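Local atomic coordinates of metallocarboxypeptidase (Trypanosoma cruzi, PDB entry 3DWC), a protein that probably releases C-terminal amino acids, other than proline, from peptides with broad specificity, as a metal-dependent carboxypeptidase of the M32 family. Residues Lys187-Gln190 and Glu191-Ala195; Arg321-Tyr325 and Phe326-Pro330; Ser334-Met337 and Lys338-Gln342. All coordinates share one frame; numbering follows the deposited sequence.

Contact 1. Residues Lys187-Gln190 and Glu191-Ala195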
loop_
_atom_site.group_PDB
_atom_site.type_symbol
_atom_site.label_atom_id
_atom_site.label_comp_id
_atom_site.label_asym_id
_atom_site.label_seq_id
_atom_site.Cartn_x
_atom_site.Cartn_y
_atom_site.Cartn_z
ATOM N N LYS B 187 37.129 1.693 -28.172
ATOM C CA LYS B 187 38.364 2.417 -28.401
ATOM C C LYS B 187 38.282 3.258 -29.656
ATOM O O LYS B 187 38.774 4.369 -29.671
ATOM C CB LYS B 187 39.526 1.459 -28.515
ATOM C CG LYS B 187 39.895 0.666 -27.264
ATOM C CD LYS B 187 41.333 0.140 -27.423
ATOM C CE LYS B 187 41.751 -1.063 -26.517
ATOM N NZ LYS B 187 40.791 -1.532 -25.441
ATOM N N GLU B 188 37.653 2.734 -30.704
ATOM C CA GLU B 188 37.479 3.469 -31.947
ATOM C C GLU B 188 36.589 4.701 -31.752
ATOM O O GLU B 188 36.867 5.761 -32.286
ATOM C CB GLU B 188 36.838 2.575 -32.997
ATOM C CG GLU B 188 36.701 3.249 -34.353
ATOM C CD GLU B 188 36.189 2.339 -35.445
ATOM O OE1 GLU B 188 36.505 2.636 -36.616
ATOM O OE2 GLU B 188 35.492 1.339 -35.159
ATOM N N VAL B 189 35.520 4.527 -30.984
ATOM C CA VAL B 189 34.553 5.595 -30.721
ATOM C C VAL B 189 35.211 6.693 -29.910
ATOM O O VAL B 189 35.110 7.856 -30.273
ATOM C CB VAL B 189 33.309 5.056 -30.030
ATOM C CG1 VAL B 189 32.389 6.204 -29.572
ATOM C CG2 VAL B 189 32.570 4.148 -30.991
ATOM N N GLN B 190 35.918 6.309 -28.847
ATOM C CA GLN B 190 36.693 7.258 -28.057
ATOM C C GLN B 190 37.657 8.120 -28.873
ATOM O O GLN B 190 37.685 9.342 -28.708
ATOM C CB GLN B 190 37.467 6.543 -26.960
ATOM C CG GLN B 190 36.633 6.190 -25.736
ATOM C CD GLN B 190 37.456 5.482 -24.684
ATOM O OE1 GLN B 190 37.684 6.019 -23.598
ATOM N NE2 GLN B 190 37.957 4.296 -25.014
ATOM N N GLU B 191 38.430 7.498 -29.753
ATOM C CA GLU B 191 39.432 8.236 -30.489
ATOM C C GLU B 191 38.796 9.139 -31.550
ATOM O O GLU B 191 39.280 10.245 -31.784
ATOM C CB GLU B 191 40.525 7.295 -31.039
ATOM C CG GLU B 191 40.364 6.864 -32.478
ATOM C CD GLU B 191 41.113 5.564 -32.803
ATOM O OE1 GLU B 191 41.941 5.116 -31.950
ATOM O OE2 GLU B 191 40.836 4.984 -33.910
ATOM N N LYS B 192 37.702 8.679 -32.154
ATOM C CA LYS B 192 36.909 9.496 -33.075
ATOM C C LYS B 192 36.344 10.745 -32.385
ATOM O O LYS B 192 36.390 11.836 -32.936
ATOM C CB LYS B 192 35.739 8.688 -33.642
ATOM C CG LYS B 192 34.837 9.465 -34.635
ATOM C CD LYS B 192 33.373 8.957 -34.679
ATOM C CE LYS B 192 32.629 9.476 -35.966
ATOM N NZ LYS B 192 31.122 9.554 -35.860
ATOM N N GLN B 193 35.792 10.571 -31.192
ATOM C CA GLN B 193 35.227 11.687 -30.450
ATOM C C GLN B 193 36.305 12.653 -29.930
ATOM O O GLN B 193 36.064 13.833 -29.863
ATOM C CB GLN B 193 34.320 11.179 -29.315
ATOM C CG GLN B 193 33.034 10.513 -29.822
ATOM C CD GLN B 193 32.000 10.208 -28.746
ATOM O OE1 GLN B 193 30.903 9.698 -29.053
ATOM N NE2 GLN B 193 32.316 10.523 -27.502
ATOM N N LYS B 194 37.490 12.154 -29.597
ATOM C CA LYS B 194 38.576 12.999 -29.073
ATOM C C LYS B 194 39.211 13.824 -30.187
ATOM O O LYS B 194 39.572 14.976 -29.980
ATOM C CB LYS B 194 39.641 12.148 -28.367
ATOM C CG LYS B 194 40.999 12.841 -28.151
ATOM C CD LYS B 194 41.967 12.041 -27.235
ATOM C CE LYS B 194 41.517 12.028 -25.747
ATOM N NZ LYS B 194 42.590 11.541 -24.810
ATOM N N ALA B 195 39.349 13.217 -31.359
ATOM C CA ALA B 195 39.863 13.892 -32.548
ATOM C C ALA B 195 38.890 14.938 -33.094
ATOM O O ALA B 195 39.326 15.978 -33.569
ATOM C CB ALA B 195 40.168 12.879 -33.612
#
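Gln193 lies alongside Val189, its amide oxygen OE1 resting 3.8 Å from the methyl CG1 of Val189. Both side chains point the same way off the helix. With CG1 set opposite its own backbone N (chi1 172°), Val189 holds that methyl beside its carbonyl carbon, on the side of the next turn. Gln193 answers by leaning back: its CG sits beside its own N and 3.4 Å from Val189 O, and the chain then runs extended, carrying the amide alongside the methyl. Val189 is buried against Leu356 and Gln193 touches Val344, both in loops, so this side of the helix faces neighbouring loops. The nine residues are consecutive turns near the C-terminal end of helix 168-196, and the backbone repeats the alpha-helical i to i+4 bond. Gln193 N reaches Val189 O at 2.9 Å, and Lys192 N donates to Glu188 O at 3.0 Å. Lys194 N donates to Gln190 O in the same series, though over a more bent N-H...O angle of 144°. Round the helix, Glu191 folds over the preceding turn. Its unusual chi1 of 97° swings the chain back, so that CG comes 3.7 Å from Glu188 O while OE2 stops 4.2 Å from Glu188 CA. The two carboxylates stay apart, Glu188 OE1 and Glu191 OE2 being separated by 5.6 Å; their like charges probably disfavour a closer approach. Lys192 uses only its first carbon here, CB lying 3.4 Å from Glu188 O; the rest extends away, and NZ makes a weak hydrogen bond to the backbone oxygen of Arg501. The guanidinium of Arg501 forms a long, weak ion pair with Glu188.

Contact 2. Residues Arg321-Tyr325 and Phe326-Pro330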
loop_
_atom_site.group_PDB
_atom_site.type_symbol
_atom_site.label_atom_id
_atom_site.label_comp_id
_atom_site.label_asym_id
_atom_site.label_seq_id
_atom_site.Cartn_x
_atom_site.Cartn_y
_atom_site.Cartn_z
ATOM N N ARG B 321 10.511 20.642 -25.565
ATOM C CA ARG B 321 9.889 20.384 -24.272
ATOM C C ARG B 321 10.773 20.821 -23.134
ATOM O O ARG B 321 10.273 21.249 -22.082
ATOM C CB ARG B 321 9.569 18.922 -24.065
ATOM C CG ARG B 321 8.760 18.309 -25.188
ATOM C CD ARG B 321 7.362 18.825 -25.265
ATOM N NE ARG B 321 6.903 18.605 -26.620
ATOM C CZ ARG B 321 7.071 19.450 -27.630
ATOM N NH1 ARG B 321 7.591 20.674 -27.443
ATOM N NH2 ARG B 321 6.643 19.092 -28.839
ATOM N N LEU B 322 12.085 20.747 -23.307
ATOM C CA LEU B 322 12.969 21.207 -22.234
ATOM C C LEU B 322 12.865 22.716 -22.141
ATOM O O LEU B 322 12.909 23.258 -21.050
ATOM C CB LEU B 322 14.422 20.774 -22.424
ATOM C CG LEU B 322 14.709 19.268 -22.426
ATOM C CD1 LEU B 322 16.175 19.001 -22.852
ATOM C CD2 LEU B 322 14.389 18.647 -21.103
ATOM N N VAL B 323 12.720 23.403 -23.263
ATOM C CA VAL B 323 12.529 24.878 -23.228
ATOM C C VAL B 323 11.192 25.246 -22.531
ATOM O O VAL B 323 11.135 26.070 -21.629
ATOM C CB VAL B 323 12.610 25.482 -24.647
ATOM C CG1 VAL B 323 12.197 26.996 -24.637
ATOM C CG2 VAL B 323 13.996 25.280 -25.192
ATOM N N GLU B 324 10.139 24.538 -22.910
ATOM C CA GLU B 324 8.806 24.738 -22.371
ATOM C C GLU B 324 8.668 24.504 -20.848
ATOM O O GLU B 324 7.999 25.291 -20.154
ATOM C CB GLU B 324 7.880 23.801 -23.121
ATOM C CG GLU B 324 6.453 23.856 -22.653
ATOM C CD GLU B 324 5.597 22.782 -23.312
ATOM O OE1 GLU B 324 6.122 22.068 -24.223
ATOM O OE2 GLU B 324 4.405 22.665 -22.893
ATOM N N TYR B 325 9.289 23.429 -20.349
ATOM C CA TYR B 325 9.182 23.030 -18.939
ATOM C C TYR B 325 10.201 23.716 -18.048
ATOM O O TYR B 325 9.929 23.954 -16.883
ATOM C CB TYR B 325 9.296 21.501 -18.791
ATOM C CG TYR B 325 7.984 20.815 -19.040
ATOM C CD1 TYR B 325 7.123 20.455 -17.998
ATOM C CD2 TYR B 325 7.553 20.615 -20.319
ATOM C CE1 TYR B 325 5.897 19.829 -18.277
ATOM C CE2 TYR B 325 6.342 20.015 -20.593
ATOM C CZ TYR B 325 5.527 19.624 -19.592
ATOM O OH TYR B 325 4.326 19.079 -19.985
ATOM N N PHE B 326 11.393 24.026 -18.570
ATOM C CA PHE B 326 12.455 24.608 -17.712
ATOM C C PHE B 326 12.827 26.008 -18.100
ATOM O O PHE B 326 13.466 26.704 -17.309
ATOM C CB PHE B 326 13.737 23.747 -17.736
ATOM C CG PHE B 326 13.530 22.333 -17.250
ATOM C CD1 PHE B 326 12.969 22.066 -16.008
ATOM C CD2 PHE B 326 13.903 21.284 -18.014
ATOM C CE1 PHE B 326 12.772 20.754 -15.601
ATOM C CE2 PHE B 326 13.707 19.991 -17.581
ATOM C CZ PHE B 326 13.148 19.740 -16.407
ATOM N N GLY B 327 12.440 26.446 -19.298
ATOM C CA GLY B 327 12.850 27.753 -19.788
ATOM C C GLY B 327 14.056 27.589 -20.684
ATOM O O GLY B 327 14.823 26.625 -20.523
ATOM N N ASP B 328 14.221 28.504 -21.645
ATOM C CA ASP B 328 15.275 28.362 -22.644
ATOM C C ASP B 328 16.688 28.564 -22.086
ATOM O O ASP B 328 16.927 29.438 -21.229
ATOM C CB ASP B 328 15.100 29.361 -23.804
ATOM C CG ASP B 328 15.660 28.841 -25.136
ATOM O OD1 ASP B 328 15.459 29.530 -26.142
ATOM O OD2 ASP B 328 16.266 27.744 -25.205
ATOM N N GLN B 329 17.623 27.790 -22.631
ATOM C CA GLN B 329 19.042 28.012 -22.404
ATOM C C GLN B 329 19.771 27.374 -23.555
ATOM O O GLN B 329 19.192 26.544 -24.225
ATOM C CB GLN B 329 19.509 27.446 -21.056
ATOM C CG GLN B 329 19.127 26.015 -20.759
ATOM C CD GLN B 329 19.856 25.478 -19.552
ATOM O OE1 GLN B 329 20.981 24.994 -19.676
ATOM N NE2 GLN B 329 19.220 25.544 -18.376
ATOM N N PRO B 330 21.025 27.789 -23.818
ATOM C CA PRO B 330 21.804 27.341 -24.974
ATOM C C PRO B 330 21.944 25.824 -25.127
ATOM O O PRO B 330 21.883 25.323 -26.235
ATOM C CB PRO B 330 23.166 28.008 -24.733
ATOM C CG PRO B 330 22.830 29.236 -23.993
ATOM C CD PRO B 330 21.771 28.808 -23.046
#
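Phe326 turns its ring back toward the preceding turn, where CE2 meets the methyl CD2 of Leu322 at 3.8 Å. The two side chains cross at a slant. A chi1 of -60° lays the Phe326 ring beside its own backbone N, which keeps it close to the Leu322 carbonyl as well, ring atom CD2 of Phe326 lying 3.8 Å from Leu322 O. Phe326 N donates to that same oxygen over 3.0 Å. Beyond the segment, Phe207 meets the Phe326 ring edge-to-face, and Phe258 packs against both Phe326 and Leu322, so the pair belongs to a cluster of aromatic and aliphatic side chains. Gly327 follows with a short bond from its N to Val323 O, 2.7 Å, bent to an N-H...O angle of 133°. This is the C-terminal end of helix 312-326, stopped by a glycine: Gly327 takes a positive phi of 97°, and at its backbone angles a CB would jam against the carbonyl O of Phe326, which calls for glycine here. The chain then leaves the helix in an extended course. Asp328, the next residue, comes back beside Val323, five positions earlier, and their side chains run in the same direction. One methyl of Val323, CG1, faces Asp328 CB at 3.8 Å; the other, CG2, lies 3.4 Å from the carboxylate oxygen OD2. CB and one carboxylate oxygen of this exposed aspartate thus lie along the two valine methyls; the valine also touches Phe332 of the same loop. Gln329 turns from the helix end to a different partner, its OE1 accepting a hydrogen bond from the backbone N of Lys204.

Contact 3. Residues Ser334-Met337 and Lys338-Gln342. With SO4 (sulfate ion), chain U.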
loop_
_atom_site.group_PDB
_atom_site.type_symbol
_atom_site.label_atom_id
_atom_site.label_comp_id
_atom_site.label_asym_id
_atom_site.label_seq_id
_atom_site.Cartn_x
_atom_site.Cartn_y
_atom_site.Cartn_z
ATOM N N SER B 334 18.420 20.385 -30.222
ATOM C CA SER B 334 18.425 18.939 -30.444
ATOM C C SER B 334 19.805 18.376 -30.731
ATOM O O SER B 334 20.111 17.246 -30.364
ATOM C CB SER B 334 17.462 18.548 -31.563
ATOM O OG SER B 334 17.848 19.132 -32.779
ATOM N N SER B 335 20.621 19.138 -31.444
ATOM C CA SER B 335 21.987 18.706 -31.699
ATOM C C SER B 335 22.821 18.631 -30.402
ATOM O O SER B 335 23.560 17.664 -30.162
ATOM C CB SER B 335 22.657 19.671 -32.701
ATOM O OG SER B 335 24.085 19.564 -32.630
ATOM N N ASN B 336 22.719 19.638 -29.553
ATOM C CA ASN B 336 23.473 19.576 -28.309
ATOM C C ASN B 336 22.945 18.502 -27.351
ATOM O O ASN B 336 23.732 17.776 -26.761
ATOM C CB ASN B 336 23.512 20.921 -27.588
ATOM C CG ASN B 336 24.357 20.854 -26.352
ATOM O OD1 ASN B 336 25.574 20.835 -26.469
ATOM N ND2 ASN B 336 23.736 20.760 -25.165
ATOM N N MET B 337 21.627 18.339 -27.229
ATOM C CA MET B 337 21.133 17.316 -26.332
ATOM C C MET B 337 21.492 15.914 -26.777
ATOM O O MET B 337 21.678 15.027 -25.961
ATOM C CB MET B 337 19.638 17.444 -26.083
ATOM C CG MET B 337 19.282 18.680 -25.259
ATOM S SD MET B 337 20.069 18.754 -23.649
ATOM C CE MET B 337 19.631 17.133 -23.066
ATOM N N LYS B 338 21.534 15.680 -28.074
ATOM C CA LYS B 338 22.056 14.406 -28.562
ATOM C C LYS B 338 23.489 14.154 -28.076
ATOM O O LYS B 338 23.860 13.039 -27.716
ATOM C CB LYS B 338 21.989 14.349 -30.086
ATOM C CG LYS B 338 22.495 13.041 -30.655
ATOM C CD LYS B 338 22.297 13.015 -32.170
ATOM C CE LYS B 338 23.219 12.046 -32.846
ATOM N NZ LYS B 338 23.015 12.131 -34.363
ATOM N N ARG B 339 24.297 15.199 -28.056
ATOM C CA ARG B 339 25.699 15.067 -27.654
ATOM C C ARG B 339 25.825 14.758 -26.187
ATOM O O ARG B 339 26.655 13.950 -25.804
ATOM C CB ARG B 339 26.493 16.311 -28.028
ATOM C CG ARG B 339 27.145 16.149 -29.352
ATOM C CD ARG B 339 26.801 17.145 -30.404
ATOM N NE ARG B 339 27.711 18.244 -30.478
ATOM C CZ ARG B 339 28.020 18.958 -31.564
ATOM N NH1 ARG B 339 27.550 18.698 -32.779
ATOM N NH2 ARG B 339 28.858 19.961 -31.419
ATOM N N VAL B 340 24.968 15.382 -25.381
ATOM C CA VAL B 340 24.873 15.109 -23.948
ATOM C C VAL B 340 24.387 13.650 -23.690
ATOM O O VAL B 340 25.030 12.885 -22.997
ATOM C CB VAL B 340 23.909 16.136 -23.266
ATOM C CG1 VAL B 340 23.603 15.737 -21.792
ATOM C CG2 VAL B 340 24.464 17.566 -23.384
ATOM N N ILE B 341 23.261 13.274 -24.265
ATOM C CA ILE B 341 22.636 11.969 -24.010
ATOM C C ILE B 341 23.445 10.772 -24.601
ATOM O O ILE B 341 23.349 9.649 -24.061
ATOM C CB ILE B 341 21.129 11.975 -24.517
ATOM C CG1 ILE B 341 20.240 13.003 -23.783
ATOM C CG2 ILE B 341 20.419 10.643 -24.416
ATOM C CD1 ILE B 341 20.127 12.821 -22.386
ATOM N N GLN B 342 24.215 10.983 -25.681
ATOM C CA GLN B 342 24.990 9.893 -26.341
ATOM C C GLN B 342 26.469 9.954 -26.002
ATOM O O GLN B 342 27.288 9.315 -26.639
ATOM C CB GLN B 342 24.845 9.922 -27.859
ATOM C CG GLN B 342 23.440 9.527 -28.335
ATOM C CD GLN B 342 23.304 9.487 -29.836
ATOM O OE1 GLN B 342 24.283 9.595 -30.574
ATOM N NE2 GLN B 342 22.078 9.284 -30.304
HETATM S S SO4 U . 31.203 22.036 -33.001
HETATM O O1 SO4 U . 30.486 23.204 -33.533
HETATM O O2 SO4 U . 32.627 22.120 -33.333
HETATM O O3 SO4 U . 31.077 21.992 -31.549
HETATM O O4 SO4 U . 30.651 20.823 -33.604
#
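Arg339 folds back along the helix to Ser335, its CD 3.3 Å from Ser335 O. Bends at chi2 (122°) and chi3 (94°) then carry the guanidinium past the serine, with NH1 3.6 Å from Ser335 OG. At the guanidinium's edge NH2 donates a hydrogen bond to O4 of a sulfate, probably a crystallisation component, 3.0 Å long. One residue further on, Asn336 and Val340 meet aslant, ND2 of Asn336 standing 3.7 Å from CG2 of Val340. Met337 curls round on itself, which brings its CE 4.2 Å from Ile341 CG1. The backbone beneath is helical, and Ile341 N gives Met337 O a nearly straight bond of 2.9 Å (N-H...O 170°), whereas Arg339 N makes only weak bonds to Ser335 O and Asn336 O. In the next shell, Thr199 N also hydrogen-bonds the sulfate, and Thr199 O accepts a bond from Arg339 NH2; the buried Asn336 amide donates through ND2 to Leu201 O and Ala331 O. Outside helix 334-341, Arg339 and Val340 rest on Val200 in a loop, Met337 and Ile341 touch Met315 of helix 312-326, and Ile341 also meets Val259 and Leu263 of helix 259-276.

Contacts 1, 2 and 3 follow in that order along the chain, on helix 168-196, at the end of helix 312-326 and on helix 334-341. Contacts 2 and 3 are joined by a short loop, with centres about 14 Å apart, and touch directly where Leu322 CD1 packs 3.9 Å from Met337 CE. Contact 1 lies about 17 Å from contact 3, centre to centre, their nearest atoms about 4 Å apart without touching, and about 30 Å from contact 2. None reaches the cobalt, but Ile341 of contact 3 packs on helix 259-276, which bears the metal ligands His267 and His271, so helix 334-341 adjoins the catalytic framework of the largely helical M32 fold.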